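Side-chain contact in ethylbenzene dehydrogenase alpha-subunit (Aromatoleum aromaticum, PDB 2IVF), which belongs to the molybdopterin oxidoreductase family and holds a molybdenum atom, two pterin guanine dinucleotides and an iron-sulfur cluster: residues Asp590-Arg593 / Pro594-Lys598. Residues are numbered along the deposited sequence; the frame is centred on the assembly and turned at random.
Sequences DHIR and PAPDK
I592 and P596, four residues apart, meet across a bend in the loop, methyl against ring. CG2 of I592 comes within 3.7 Å of CD of P596, and the two side chains cross at about a right angle. With chi1 at -64°, CG2 lies anti to the backbone N of I592 and reaches the proline, while the CG1 arm leads away. Beside this apolar touch, CA of A595 approaches O of I592 at 3.5 Å, a CA-H...O contact with an angle of 141° at the hydrogen. That carbonyl is buried and finds no conventional hydrogen-bond partner in the model.

The backbone sets up the meeting. I592 is the centre of an inverse gamma turn, closed by a weak bond from N of R593 to O of H591 (3.2 Å). A cis peptide before P594 then turns the chain, and a type I beta turn from A595 to K598 follows. D184 brackets P594: OD1 forms a salt bridge with NE of R593 and OD2 accepts a hydrogen bond from N of A595. The R593 chain, bent at chi3 (62°), also bonds through NH2 to O of D211.

Helix 546-553 packs against the loop, Y552 touching I592 and P596, and H553 bonding to O of P594. This is structural packing within the molybdopterin oxidoreductase region, linking helix 574-583 to strand 602-606, which lies between strands 631-636 and 186-188 in a mixed sheet.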
ATOM      1  N   ASP A 590      18.831 -34.108  -4.351  1.00 30.19           N
ATOM      2  CA  ASP A 590      18.999 -32.899  -3.524  1.00 29.89           C
ATOM      3  C   ASP A 590      18.092 -31.751  -3.935  1.00 28.50           C
ATOM      4  O   ASP A 590      18.013 -30.738  -3.232  1.00 27.96           O
ATOM      5  CB  ASP A 590      20.457 -32.455  -3.480  1.00 31.05           C
ATOM      6  CG  ASP A 590      21.317 -33.412  -2.671  1.00 33.37           C
ATOM      7  OD1 ASP A 590      20.748 -34.274  -1.955  1.00 34.98           O
ATOM      8  OD2 ASP A 590      22.552 -33.293  -2.741  1.00 39.28           O
ATOM      9  N   HIS A 591      17.434 -31.933  -5.074  1.00 28.16           N
ATOM     10  CA  HIS A 591      16.342 -31.066  -5.564  1.00 27.47           C
ATOM     11  C   HIS A 591      14.969 -31.604  -5.189  1.00 26.97           C
ATOM     12  O   HIS A 591      14.070 -30.876  -4.867  1.00 26.35           O
ATOM     13  CB  HIS A 591      16.382 -30.944  -7.103  1.00 27.65           C
ATOM     14  CG  HIS A 591      17.653 -30.360  -7.635  1.00 27.95           C
ATOM     15  ND1 HIS A 591      18.123 -29.129  -7.230  1.00 32.03           N
ATOM     16  CD2 HIS A 591      18.563 -30.842  -8.513  1.00 28.71           C
ATOM     17  CE1 HIS A 591      19.259 -28.871  -7.860  1.00 33.34           C
ATOM     18  NE2 HIS A 591      19.555 -29.906  -8.631  1.00 31.54           N
ATOM     19  N   ILE A 592      14.782 -32.905  -5.295  1.00 26.64           N
ATOM     20  CA  ILE A 592      13.458 -33.471  -5.081  1.00 26.72           C
ATOM     21  C   ILE A 592      13.290 -33.930  -3.624  1.00 26.42           C
ATOM     22  O   ILE A 592      13.401 -35.080  -3.320  1.00 25.73           O
ATOM     23  CB  ILE A 592      13.195 -34.596  -6.081  1.00 26.73           C
ATOM     24  CG1 ILE A 592      13.193 -33.990  -7.493  1.00 27.57           C
ATOM     25  CG2 ILE A 592      11.833 -35.278  -5.765  1.00 27.29           C
ATOM     26  CD1 ILE A 592      13.460 -34.938  -8.597  1.00 26.26           C
ATOM     27  N   ARG A 593      13.009 -32.974  -2.749  1.00 26.07           N
ATOM     28  CA  ARG A 593      12.885 -33.192  -1.312  1.00 26.36           C
ATOM     29  C   ARG A 593      11.644 -32.457  -0.820  1.00 26.18           C
ATOM     30  O   ARG A 593      11.289 -31.410  -1.400  1.00 25.02           O
ATOM     31  CB  ARG A 593      14.100 -32.628  -0.555  1.00 26.16           C
ATOM     32  CG  ARG A 593      15.425 -33.219  -0.945  1.00 26.73           C
ATOM     33  CD  ARG A 593      16.578 -32.685  -0.104  1.00 27.32           C
ATOM     34  NE  ARG A 593      16.454 -33.008   1.331  1.00 29.37           N
ATOM     35  CZ  ARG A 593      17.008 -32.285   2.313  1.00 28.09           C
ATOM     36  NH1 ARG A 593      17.753 -31.213   2.033  1.00 28.79           N
ATOM     37  NH2 ARG A 593      16.837 -32.625   3.581  1.00 24.06           N
ATOM     38  N   PRO A 594      10.946 -33.027   0.186  1.00 26.35           N
ATOM     39  CA  PRO A 594      11.215 -34.368   0.701  1.00 26.90           C
ATOM     40  C   PRO A 594      11.116 -35.417  -0.389  1.00 27.53           C
ATOM     41  O   PRO A 594      10.334 -35.262  -1.306  1.00 27.33           O
ATOM     42  CB  PRO A 594      10.093 -34.627   1.717  1.00 27.14           C
ATOM     43  CG  PRO A 594       9.418 -33.360   1.955  1.00 26.36           C
ATOM     44  CD  PRO A 594       9.824 -32.374   0.885  1.00 26.78           C
ATOM     45  N   ALA A 595      11.913 -36.473  -0.287  1.00 27.72           N
ATOM     46  CA  ALA A 595      11.873 -37.516  -1.282  1.00 28.57           C
ATOM     47  C   ALA A 595      10.405 -38.007  -1.391  1.00 29.58           C
ATOM     48  O   ALA A 595       9.665 -37.999  -0.394  1.00 29.26           O
ATOM     49  CB  ALA A 595      12.816 -38.656  -0.889  1.00 28.71           C
ATOM     50  N   PRO A 596       9.963 -38.395  -2.602  1.00 30.84           N
ATOM     51  CA  PRO A 596       8.606 -38.947  -2.790  1.00 30.78           C
ATOM     52  C   PRO A 596       8.183 -40.071  -1.859  1.00 30.87           C
ATOM     53  O   PRO A 596       6.995 -40.236  -1.620  1.00 31.09           O
ATOM     54  CB  PRO A 596       8.639 -39.407  -4.247  1.00 30.65           C
ATOM     55  CG  PRO A 596       9.489 -38.338  -4.885  1.00 31.46           C
ATOM     56  CD  PRO A 596      10.651 -38.273  -3.903  1.00 30.94           C
ATOM     57  N   ASP A 597       9.118 -40.841  -1.324  1.00 30.92           N
ATOM     58  CA  ASP A 597       8.733 -41.886  -0.392  1.00 31.33           C
ATOM     59  C   ASP A 597       8.838 -41.438   1.066  1.00 31.34           C
ATOM     60  O   ASP A 597       8.634 -42.221   1.966  1.00 31.50           O
ATOM     61  CB  ASP A 597       9.528 -43.176  -0.642  1.00 31.87           C
ATOM     62  CG  ASP A 597      11.028 -42.955  -0.643  1.00 33.77           C
ATOM     63  OD1 ASP A 597      11.502 -41.823  -0.371  1.00 33.57           O
ATOM     64  OD2 ASP A 597      11.737 -43.935  -0.920  1.00 38.00           O
ATOM     65  N   LYS A 598       9.161 -40.177   1.311  1.00 30.98           N
ATOM     66  CA  LYS A 598       9.069 -39.643   2.655  1.00 31.09           C
ATOM     67  C   LYS A 598       7.712 -38.923   2.783  1.00 31.48           C
ATOM     68  O   LYS A 598       7.078 -38.570   1.775  1.00 31.16           O
ATOM     69  CB  LYS A 598      10.212 -38.640   2.908  1.00 31.41           C
ATOM     70  CG  LYS A 598      11.620 -39.232   2.753  1.00 30.78           C
ATOM     71  CD  LYS A 598      11.919 -40.277   3.823  1.00 31.93           C
ATOM     72  CE  LYS A 598      13.364 -40.778   3.737  1.00 31.60           C
ATOM     73  NZ  LYS A 598      13.630 -41.814   4.759  1.00 29.71           N
TER